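CytC3 (PDB 3GJA) is a nonheme iron halogenase of Streptomyces with a beta-barrel fold of the cupin type, probably using 2-oxoglutarate and oxygen to chlorinate its substrate. Local coordinates at residues Ile43-Arg46 with Gln47-Arg51; Pro84-Val87 with Asp88-Ser92; Tyr260-Thr263 with Gln264-Val267. One frame throughout, in Å; residues are numbered along the deposited sequence.

Interaction 1 (Ile43-Arg46 with Gln47-Arg51); sequences IIRR and QLLDR
The C-terminal part of helix 34-49 is where Ile43, Ile44 and Arg46 meet Gln47, Leu48 and Leu49. Two backbone bonds of the regular i to i+4 kind run through it. Gln47 N gives a nearly straight one to Ile43 O at 3.1 Å, and Leu48 N reaches Ile44 O at 2.9 Å with a more bent N-H angle of 139°. The next step changes: Leu49 N turns to Arg46 O, three residues back, at 3.0 Å. This donor stands well above the carbonyl plane rather than on a lone pair.

Among the side chains, Gln47 runs alongside Ile43, both pointing the same way. Its CG lies beside its own backbone N, anti to the carbonyl carbon (chi1 -77°), and the chain stays extended beyond, which brings the flat of the amide over the CG2 methyl of Ile43; Gln47 OE1 to Ile43 CG2 is 3.5 Å. Ile44 and Leu48 cross at a slant, with Ile44 CG2 4.1 Å from Leu48 CG. That same Leu48 CG rests 3.3 Å from Ile44 O. Helix 75-82 packs against Ile44 through Leu76 and Leu77, and Ile74 in the loop before it touches Gln47 and Leu48. The CD2 methyl of Leu49 leans back over the preceding turn, 3.5 Å from Arg46 O.

Farther along, Asp50 OD1 accepts a hydrogen bond from Ser52 N. Across the contact the polar bonding is all backbone to backbone, while the side chains meet through hydrocarbon and through a methyl against the face of an amide. With Leu76, Leu77 and Ile74 as neighbours, Ile44 and Leu48 turn to the protein, and the arginines are left on the exposed side.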
loop_
_atom_site.group_PDB
_atom_site.type_symbol
_atom_site.label_atom_id
_atom_site.label_comp_id
_atom_site.label_asym_id
_atom_site.label_seq_id
_atom_site.Cartn_x
_atom_site.Cartn_y
_atom_site.Cartn_z
ATOM N N ILE A 43 11.706 -3.237 -15.627
ATOM C CA ILE A 43 12.292 -1.906 -15.666
ATOM C C ILE A 43 12.472 -1.373 -14.247
ATOM O O ILE A 43 13.582 -1.003 -13.851
ATOM C CB ILE A 43 11.405 -0.943 -16.501
ATOM C CG1 ILE A 43 11.350 -1.439 -17.953
ATOM C CG2 ILE A 43 11.967 0.473 -16.450
ATOM C CD1 ILE A 43 10.332 -0.749 -18.825
ATOM N N ILE A 44 11.381 -1.366 -13.486
ATOM C CA ILE A 44 11.366 -0.876 -12.106
ATOM C C ILE A 44 12.494 -1.432 -11.239
ATOM O O ILE A 44 13.129 -0.695 -10.479
ATOM C CB ILE A 44 10.023 -1.228 -11.413
ATOM C CG1 ILE A 44 8.866 -0.552 -12.147
ATOM C CG2 ILE A 44 10.061 -0.820 -9.934
ATOM C CD1 ILE A 44 7.488 -0.986 -11.654
ATOM N N ARG A 45 12.734 -2.734 -11.352
ATOM C CA ARG A 45 13.763 -3.394 -10.558
ATOM C C ARG A 45 15.116 -2.709 -10.740
ATOM O O ARG A 45 15.833 -2.470 -9.767
ATOM C CB ARG A 45 13.839 -4.877 -10.941
ATOM C CG ARG A 45 14.462 -5.782 -9.885
ATOM C CD ARG A 45 15.968 -5.913 -10.066
ATOM N NE ARG A 45 16.305 -6.394 -11.407
ATOM C CZ ARG A 45 17.547 -6.530 -11.852
ATOM N NH1 ARG A 45 18.575 -6.234 -11.062
ATOM N NH2 ARG A 45 17.763 -6.923 -13.100
ATOM N N ARG A 46 15.462 -2.376 -11.981
ATOM C CA ARG A 46 16.729 -1.703 -12.236
ATOM C C ARG A 46 16.681 -0.272 -11.727
ATOM O O ARG A 46 17.644 0.220 -11.146
ATOM C CB ARG A 46 17.051 -1.659 -13.730
ATOM C CG ARG A 46 17.304 -3.002 -14.386
ATOM C CD ARG A 46 18.063 -2.787 -15.693
ATOM N NE ARG A 46 17.528 -1.643 -16.433
ATOM C CZ ARG A 46 16.376 -1.656 -17.097
ATOM N NH1 ARG A 46 15.637 -2.759 -17.125
ATOM N NH2 ARG A 46 15.954 -0.555 -17.709
ATOM N N GLN A 47 15.554 0.397 -11.950
ATOM C CA GLN A 47 15.413 1.780 -11.528
ATOM C C GLN A 47 15.461 1.983 -10.018
ATOM O O GLN A 47 15.819 3.062 -9.550
ATOM C CB GLN A 47 14.134 2.375 -12.117
ATOM C CG GLN A 47 14.292 2.738 -13.590
ATOM C CD GLN A 47 12.993 3.106 -14.259
ATOM O OE1 GLN A 47 12.988 3.647 -15.367
ATOM N NE2 GLN A 47 11.880 2.813 -13.601
ATOM N N LEU A 48 15.109 0.956 -9.252
ATOM C CA LEU A 48 15.166 1.087 -7.800
ATOM C C LEU A 48 16.627 1.313 -7.393
ATOM O O LEU A 48 16.907 2.013 -6.430
ATOM C CB LEU A 48 14.626 -0.174 -7.113
ATOM C CG LEU A 48 13.125 -0.476 -7.201
ATOM C CD1 LEU A 48 12.851 -1.828 -6.565
ATOM C CD2 LEU A 48 12.316 0.616 -6.497
ATOM N N LEU A 49 17.551 0.723 -8.147
ATOM C CA LEU A 49 18.980 0.833 -7.870
ATOM C C LEU A 49 19.481 2.268 -7.834
ATOM O O LEU A 49 20.367 2.601 -7.044
ATOM C CB LEU A 49 19.777 0.041 -8.914
ATOM C CG LEU A 49 20.130 -1.431 -8.656
ATOM C CD1 LEU A 49 19.356 -1.981 -7.467
ATOM C CD2 LEU A 49 19.856 -2.237 -9.914
ATOM N N ASP A 50 18.918 3.112 -8.694
ATOM C CA ASP A 50 19.309 4.520 -8.761
ATOM C C ASP A 50 18.452 5.352 -7.815
ATOM O O ASP A 50 17.261 5.547 -8.046
ATOM C CB ASP A 50 19.176 5.029 -10.201
ATOM C CG ASP A 50 19.249 6.545 -10.303
ATOM O OD1 ASP A 50 19.823 7.192 -9.406
ATOM O OD2 ASP A 50 18.738 7.092 -11.299
ATOM N N ARG A 51 19.072 5.840 -6.746
ATOM C CA ARG A 51 18.368 6.635 -5.748
ATOM C C ARG A 51 18.677 8.121 -5.869
ATOM O O ARG A 51 18.333 8.900 -4.979
ATOM C CB ARG A 51 18.741 6.156 -4.335
ATOM C CG ARG A 51 18.307 4.728 -4.009
ATOM C CD ARG A 51 18.626 4.357 -2.555
ATOM N NE ARG A 51 17.894 5.204 -1.618
ATOM C CZ ARG A 51 16.613 5.051 -1.289
ATOM N NH1 ARG A 51 15.896 4.065 -1.811
ATOM N NH2 ARG A 51 16.035 5.909 -0.450
#

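Interaction 2 (Pro84-Val87 with Asp88-Ser92); sequences PEIV and DRVGS
Arg89 folds back on its own helix to bond the backbone of Glu85. Its NE donates to Glu85 O at 2.7 Å, with the oxygen at the guanidinium edge and NE in the carbonyl plane; NH2 adds a weak, bent bond to the same oxygen at 3.4 Å. The bend at chi3 (-105°) turns the group back, and NH2 also passes 3.7 Å from Glu85 CB. An alanine here would probably leave the Glu85 carbonyl without its donors from residue Arg89, whose own amide does not bond it.

Backbone bonds of the i to i+4 pattern join the rest: Asp88 N to Pro84 O, Val90 N to Ile86 O and Gly91 N to Val87 O. This is the opening of helix 84-94, which lies against the barrel sheet through Ile86 and Val90 on strand 147-152.

Apolar contact is made by Ile86 and Val90, lying side by side with their CG2 methyls 4.0 Å apart. Two polar side chains tie the helix to the chain ends: Asp88 OD1 forms a salt bridge with Arg315 and OD2 accepts from Phe10 N, while Phe12 N bonds to Ser92 OG. Within the helix, that hydroxyl donates back to Asp88 O at 2.7 Å, an oxygen that Ser92 N also bonds.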
loop_
_atom_site.group_PDB
_atom_site.type_symbol
_atom_site.label_atom_id
_atom_site.label_comp_id
_atom_site.label_asym_id
_atom_site.label_seq_id
_atom_site.Cartn_x
_atom_site.Cartn_y
_atom_site.Cartn_z
ATOM N N PRO A 84 -6.390 3.616 -12.577
ATOM C CA PRO A 84 -7.846 3.562 -12.411
ATOM C C PRO A 84 -8.253 2.206 -11.841
ATOM O O PRO A 84 -9.164 2.111 -11.012
ATOM C CB PRO A 84 -8.359 3.759 -13.834
ATOM C CG PRO A 84 -7.325 4.657 -14.432
ATOM C CD PRO A 84 -6.035 4.051 -13.941
ATOM N N GLU A 85 -7.570 1.159 -12.300
ATOM C CA GLU A 85 -7.841 -0.199 -11.841
ATOM C C GLU A 85 -7.659 -0.304 -10.329
ATOM O O GLU A 85 -8.240 -1.177 -9.682
ATOM C CB GLU A 85 -6.931 -1.198 -12.563
ATOM C CG GLU A 85 -7.174 -1.255 -14.068
ATOM C CD GLU A 85 -6.358 -0.236 -14.854
ATOM O OE1 GLU A 85 -6.012 0.833 -14.311
ATOM O OE2 GLU A 85 -6.069 -0.507 -16.034
ATOM N N ILE A 86 -6.849 0.584 -9.762
ATOM C CA ILE A 86 -6.654 0.588 -8.322
ATOM C C ILE A 86 -7.539 1.647 -7.675
ATOM O O ILE A 86 -8.362 1.340 -6.810
ATOM C CB ILE A 86 -5.185 0.869 -7.939
ATOM C CG1 ILE A 86 -4.309 -0.333 -8.294
ATOM C CG2 ILE A 86 -5.079 1.151 -6.444
ATOM C CD1 ILE A 86 -2.828 -0.131 -7.975
ATOM N N VAL A 87 -7.368 2.891 -8.114
ATOM C CA VAL A 87 -8.111 4.030 -7.585
ATOM C C VAL A 87 -9.636 3.914 -7.636
ATOM O O VAL A 87 -10.312 4.236 -6.661
ATOM C CB VAL A 87 -7.664 5.327 -8.291
ATOM C CG1 VAL A 87 -8.565 6.482 -7.890
ATOM C CG2 VAL A 87 -6.221 5.632 -7.923
ATOM N N ASP A 88 -10.194 3.466 -8.755
ATOM C CA ASP A 88 -11.646 3.334 -8.815
ATOM C C ASP A 88 -12.134 2.311 -7.792
ATOM O O ASP A 88 -13.203 2.472 -7.201
ATOM C CB ASP A 88 -12.123 2.900 -10.207
ATOM C CG ASP A 88 -11.885 3.957 -11.270
ATOM O OD1 ASP A 88 -11.680 5.136 -10.914
ATOM O OD2 ASP A 88 -11.918 3.597 -12.467
ATOM N N ARG A 89 -11.355 1.252 -7.584
ATOM C CA ARG A 89 -11.755 0.222 -6.634
ATOM C C ARG A 89 -11.611 0.686 -5.191
ATOM O O ARG A 89 -12.511 0.468 -4.382
ATOM C CB ARG A 89 -10.972 -1.073 -6.884
ATOM C CG ARG A 89 -11.520 -1.857 -8.078
ATOM C CD ARG A 89 -10.885 -3.225 -8.251
ATOM N NE ARG A 89 -9.951 -3.234 -9.364
ATOM C CZ ARG A 89 -10.044 -4.027 -10.428
ATOM N NH1 ARG A 89 -11.032 -4.897 -10.540
ATOM N NH2 ARG A 89 -9.142 -3.938 -11.387
ATOM N N VAL A 90 -10.500 1.335 -4.865
ATOM C CA VAL A 90 -10.317 1.823 -3.507
ATOM C C VAL A 90 -11.395 2.872 -3.227
ATOM O O VAL A 90 -11.999 2.888 -2.152
ATOM C CB VAL A 90 -8.932 2.470 -3.316
ATOM C CG1 VAL A 90 -8.835 3.092 -1.927
ATOM C CG2 VAL A 90 -7.842 1.426 -3.499
ATOM N N GLY A 91 -11.630 3.731 -4.217
ATOM C CA GLY A 91 -12.625 4.785 -4.095
ATOM C C GLY A 91 -14.016 4.270 -3.788
ATOM O O GLY A 91 -14.784 4.937 -3.103
ATOM N N SER A 92 -14.351 3.092 -4.304
ATOM C CA SER A 92 -15.656 2.499 -4.045
ATOM C C SER A 92 -15.757 2.096 -2.574
ATOM O O SER A 92 -16.852 1.881 -2.055
ATOM C CB SER A 92 -15.850 1.246 -4.896
ATOM O OG SER A 92 -15.531 1.487 -6.249
#

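Interaction 3 (Tyr260-Thr263 with Gln264-Val267); sequences YVPT and QVQV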
loop_
_atom_site.group_PDB
_atom_site.type_symbol
_atom_site.label_atom_id
_atom_site.label_comp_id
_atom_site.label_asym_id
_atom_site.label_seq_id
_atom_site.Cartn_x
_atom_site.Cartn_y
_atom_site.Cartn_z
ATOM N N TYR A 260 -3.723 3.690 0.860
ATOM C CA TYR A 260 -4.614 4.825 0.676
ATOM C C TYR A 260 -5.442 5.217 1.884
ATOM O O TYR A 260 -5.759 4.397 2.746
ATOM C CB TYR A 260 -5.559 4.562 -0.497
ATOM C CG TYR A 260 -4.843 4.234 -1.783
ATOM C CD1 TYR A 260 -4.229 2.992 -1.965
ATOM C CD2 TYR A 260 -4.753 5.175 -2.810
ATOM C CE1 TYR A 260 -3.540 2.695 -3.140
ATOM C CE2 TYR A 260 -4.066 4.890 -3.986
ATOM C CZ TYR A 260 -3.458 3.649 -4.146
ATOM O OH TYR A 260 -2.752 3.380 -5.294
ATOM N N VAL A 261 -5.811 6.488 1.909
ATOM C CA VAL A 261 -6.592 7.050 2.986
ATOM C C VAL A 261 -7.348 8.263 2.415
ATOM O O VAL A 261 -6.820 8.987 1.567
ATOM C CB VAL A 261 -5.636 7.466 4.125
ATOM C CG1 VAL A 261 -5.189 8.914 3.951
ATOM C CG2 VAL A 261 -6.280 7.211 5.455
ATOM N N PRO A 262 -8.608 8.476 2.837
ATOM C CA PRO A 262 -9.367 9.623 2.325
ATOM C C PRO A 262 -8.760 10.934 2.814
ATOM O O PRO A 262 -8.063 10.950 3.825
ATOM C CB PRO A 262 -10.780 9.376 2.863
ATOM C CG PRO A 262 -10.534 8.628 4.122
ATOM C CD PRO A 262 -9.450 7.649 3.716
ATOM N N THR A 263 -9.019 12.020 2.086
ATOM C CA THR A 263 -8.481 13.351 2.406
ATOM C C THR A 263 -8.679 13.858 3.844
ATOM O O THR A 263 -7.856 14.606 4.370
ATOM C CB THR A 263 -9.065 14.421 1.448
ATOM O OG1 THR A 263 -10.494 14.292 1.396
ATOM C CG2 THR A 263 -8.491 14.262 0.046
ATOM N N GLN A 264 -9.781 13.466 4.462
ATOM C CA GLN A 264 -10.093 13.879 5.824
ATOM C C GLN A 264 -9.090 13.321 6.824
ATOM O O GLN A 264 -9.007 13.784 7.965
ATOM C CB GLN A 264 -11.488 13.391 6.174
ATOM C CG GLN A 264 -12.057 12.480 5.091
ATOM C CD GLN A 264 -12.573 11.190 5.652
ATOM O OE1 GLN A 264 -13.063 10.337 4.923
ATOM N NE2 GLN A 264 -12.467 11.036 6.965
ATOM N N VAL A 265 -8.324 12.323 6.395
ATOM C CA VAL A 265 -7.343 11.706 7.274
ATOM C C VAL A 265 -6.028 12.471 7.331
ATOM O O VAL A 265 -5.555 13.004 6.324
ATOM C CB VAL A 265 -7.059 10.255 6.841
ATOM C CG1 VAL A 265 -5.951 9.648 7.708
ATOM C CG2 VAL A 265 -8.332 9.439 6.945
ATOM N N GLN A 266 -5.437 12.522 8.518
ATOM C CA GLN A 266 -4.165 13.202 8.686
ATOM C C GLN A 266 -3.003 12.216 8.578
ATOM O O GLN A 266 -2.974 11.177 9.246
ATOM C CB GLN A 266 -4.115 13.912 10.033
ATOM C CG GLN A 266 -5.182 14.967 10.203
ATOM C CD GLN A 266 -4.909 15.857 11.391
ATOM O OE1 GLN A 266 -3.984 16.670 11.371
ATOM N NE2 GLN A 266 -5.703 15.700 12.442
ATOM N N VAL A 267 -2.046 12.560 7.729
ATOM C CA VAL A 267 -0.880 11.732 7.502
ATOM C C VAL A 267 0.294 12.335 8.239
ATOM O O VAL A 267 0.557 13.531 8.135
ATOM C CB VAL A 267 -0.575 11.644 5.999
ATOM C CG1 VAL A 267 0.719 10.869 5.753
ATOM C CG2 VAL A 267 -1.745 10.976 5.296
#
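Pro262 O accepts the hydrogen bond that closes a type I beta turn running to Val265, whose N lies 2.9 Å away. The N-H points well at the oxygen (159°), though the donor stands above the carbonyl plane. The turn carries the chain from the end of strand 253-262, in the main barrel sheet, into strand 266-267, which pairs with strand 132-133.

Just ahead of the turn, Val261 meets Val265 obliquely. Val261 CG2 comes 3.3 Å from Val265 CG1 and 3.4 Å from Val265 CG2, tighter than usual, and with chi1 at 91°, away from a staggered value, the exact placing of the Val261 methyls is doubtful. Val261 CG1 also reaches Val267 CG2 at 4.2 Å.

The Gln264 side chain, nearly eclipsed at chi1 (7°), comes back across the Pro262 ring; its OE1 is modelled 3.2 Å from Pro262 CG, a placing to be read with caution. Pro262 CG also touches Val265 CG2 at 3.7 Å. Trp134 packs against both Pro262 and Val265, and His299 NE2 bonds to Thr263 O. A single backbone bond thus closes the turn, with apolar contact among Val261, Pro262 and Val265 beside it.

In the fold
Interaction 1 is a surface contact, about 19 Å from the centre of the chain to its own centre, whereas interactions 2 and 3 are buried and each about 13 Å from it. The first two are both stretches of helix with repeated backbone bonds, but the outer one carries exposed arginines, while in the inner one Asp88 is held by Arg315 and Phe10, near the chain ends. Interaction 3 combines one turn bond with methyl contacts. Interactions 2 and 3 touch directly: Tyr260 OH lies against Ile86 CG2 and Tyr260 CB against Val90 CG1, joining helix 84-94 to strand 253-262. Interaction 1 touches neither, its nearest atoms being about 11 Å from interaction 2.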